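Local structure of leucine-rich repeat protein (Bacteroides thetaiotaomicron, 4ECN) at residues M555-L560 with D579-K584. The protein is of unknown function but, as an extracellular leucine-rich repeat protein carrying DUF4458 domains, probably serves in protein binding. Numbering follows the deposited sequence.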
# COMPACT_ATOMS: atom_id res chain seq x y z
N MSE A 555 7.77 7.75 11.97
CA MSE A 555 6.97 8.95 12.23
C MSE A 555 7.39 10.10 11.28
O MSE A 555 7.34 11.27 11.64
CB MSE A 555 7.05 9.38 13.70
CG MSE A 555 8.47 9.49 14.22
SE MSE A 555 8.52 10.74 15.69
CE MSE A 555 8.32 12.40 14.68
N GLY A 556 7.71 9.75 10.05
CA GLY A 556 8.09 10.72 9.03
C GLY A 556 6.91 11.52 8.50
O GLY A 556 5.77 11.15 8.73
N TYR A 557 7.19 12.63 7.80
CA TYR A 557 6.22 13.52 7.16
C TYR A 557 5.20 14.04 8.16
O TYR A 557 4.02 14.13 7.84
CB TYR A 557 5.51 12.83 6.01
CG TYR A 557 6.44 12.41 4.90
CD1 TYR A 557 6.72 13.27 3.84
CD2 TYR A 557 7.04 11.15 4.90
CE1 TYR A 557 7.58 12.89 2.81
CE2 TYR A 557 7.91 10.76 3.88
CZ TYR A 557 8.17 11.64 2.84
OH TYR A 557 8.98 11.27 1.80
N ASN A 558 5.68 14.41 9.36
CA ASN A 558 4.88 14.93 10.45
C ASN A 558 5.36 16.33 10.81
O ASN A 558 5.99 16.98 9.98
CB ASN A 558 4.93 13.99 11.63
CG ASN A 558 3.96 12.87 11.49
OD1 ASN A 558 2.81 13.06 11.12
ND2 ASN A 558 4.40 11.67 11.85
N ASN A 559 4.99 16.83 12.01
CA ASN A 559 5.24 18.22 12.38
C ASN A 559 6.13 18.40 13.61
O ASN A 559 6.22 19.54 14.11
CB ASN A 559 3.89 18.91 12.68
CG ASN A 559 2.99 19.08 11.49
OD1 ASN A 559 3.44 19.25 10.34
ND2 ASN A 559 1.69 19.06 11.73
N LEU A 560 6.83 17.34 14.05
CA LEU A 560 7.69 17.46 15.23
C LEU A 560 8.76 18.57 15.08
O LEU A 560 9.44 18.63 14.07
CB LEU A 560 8.39 16.12 15.53
CG LEU A 560 8.88 16.01 16.95
CD1 LEU A 560 7.73 15.84 17.91
CD2 LEU A 560 9.90 14.91 17.08
N ASP A 579 12.53 6.70 12.03
CA ASP A 579 12.28 7.53 10.86
C ASP A 579 11.63 8.83 11.30
O ASP A 579 10.51 8.81 11.79
CB ASP A 579 11.37 6.78 9.85
CG ASP A 579 10.54 7.66 8.93
OD1 ASP A 579 11.10 8.60 8.35
OD2 ASP A 579 9.33 7.38 8.76
N CYS A 580 12.33 9.96 11.12
CA CYS A 580 11.86 11.31 11.43
C CYS A 580 12.04 12.20 10.24
O CYS A 580 12.23 13.41 10.39
CB CYS A 580 12.58 11.88 12.63
SG CYS A 580 11.89 11.33 14.20
N VAL A 581 11.99 11.63 9.05
CA VAL A 581 12.16 12.43 7.85
C VAL A 581 10.98 13.37 7.70
O VAL A 581 9.88 13.09 8.19
CB VAL A 581 12.38 11.57 6.59
CG1 VAL A 581 13.46 10.53 6.84
CG2 VAL A 581 11.09 10.90 6.14
N HIS A 582 11.23 14.52 7.07
CA HIS A 582 10.25 15.54 6.72
C HIS A 582 9.38 15.95 7.92
O HIS A 582 8.14 16.00 7.85
CB HIS A 582 9.38 15.10 5.55
CG HIS A 582 10.19 14.96 4.30
ND1 HIS A 582 10.76 13.75 3.94
CD2 HIS A 582 10.54 15.89 3.39
CE1 HIS A 582 11.41 13.98 2.81
NE2 HIS A 582 11.32 15.25 2.45
N ASN A 583 10.06 16.29 9.00
CA ASN A 583 9.43 16.91 10.15
C ASN A 583 9.94 18.32 10.12
O ASN A 583 10.29 18.80 9.03
CB ASN A 583 9.69 16.15 11.44
CG ASN A 583 8.80 14.93 11.63
OD1 ASN A 583 7.91 14.93 12.47
ND2 ASN A 583 9.01 13.87 10.86
N LYS A 584 10.01 19.00 11.26
CA LYS A 584 10.54 20.36 11.34
C LYS A 584 11.49 20.40 12.55
O LYS A 584 11.61 21.43 13.24
CB LYS A 584 9.39 21.42 11.43
CG LYS A 584 8.61 21.69 10.11
CD LYS A 584 7.45 20.71 9.85
CE LYS A 584 6.76 20.92 8.51
NZ LYS A 584 5.74 19.85 8.24
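Tyr557 CE1 sits over one face of the His582 imidazole, near its rim and 3.5 Å from His582 ND1; the planes are 9° apart but slid so that the rings scarcely overlap. His582 CB adds a CH-pi contact to the tyrosine face, 4.1 Å from the ring centroid, and His582 also stacks with Tyr604 outside the contact. Deeper in, with CG anti to the carbonyl carbon, beside the backbone N (chi1 -80°), the Asn583 carboxamide is turned across to the neighbouring turn, where ND2 gives a nearly straight bond to Met555 O, 3.2 Å away and almost in the amide plane, while OD1 takes the Leu560 N-H on a lone pair at 3.1 Å. ND2 also donates to Val581 O within its own loop, and Tyr557 N meets that same oxygen at 2.8 Å from the opposite face of its carbonyl plane. Replacing Asn583 by an alanine removes both amide arms and would probably leave Met555 O and Leu560 N without these mates, in a buried place. Asn558 does much the same one turn back, ND2 to Ile522 O and OD1 from Asn525 N, consistent with the asparagine ladder of leucine-rich repeats. At one end Met555 N bonds Asp579 O at 2.9 Å, and the selenium of this selenomethionine packs against Cys580 SG; at the other Lys584 N bonds Leu560 O, and Lys584 NZ reaches Asn559 OD1 at 3.2 Å, in its carbonyl plane, while Asn559 ND2 bonds Ile528 O. Successive coils are thus joined where parallel strands 552-554 and 577-579 end, in a largely buried setting, and their joining probably depends on pairing buried amide and main-chain groups as much as on apolar packing.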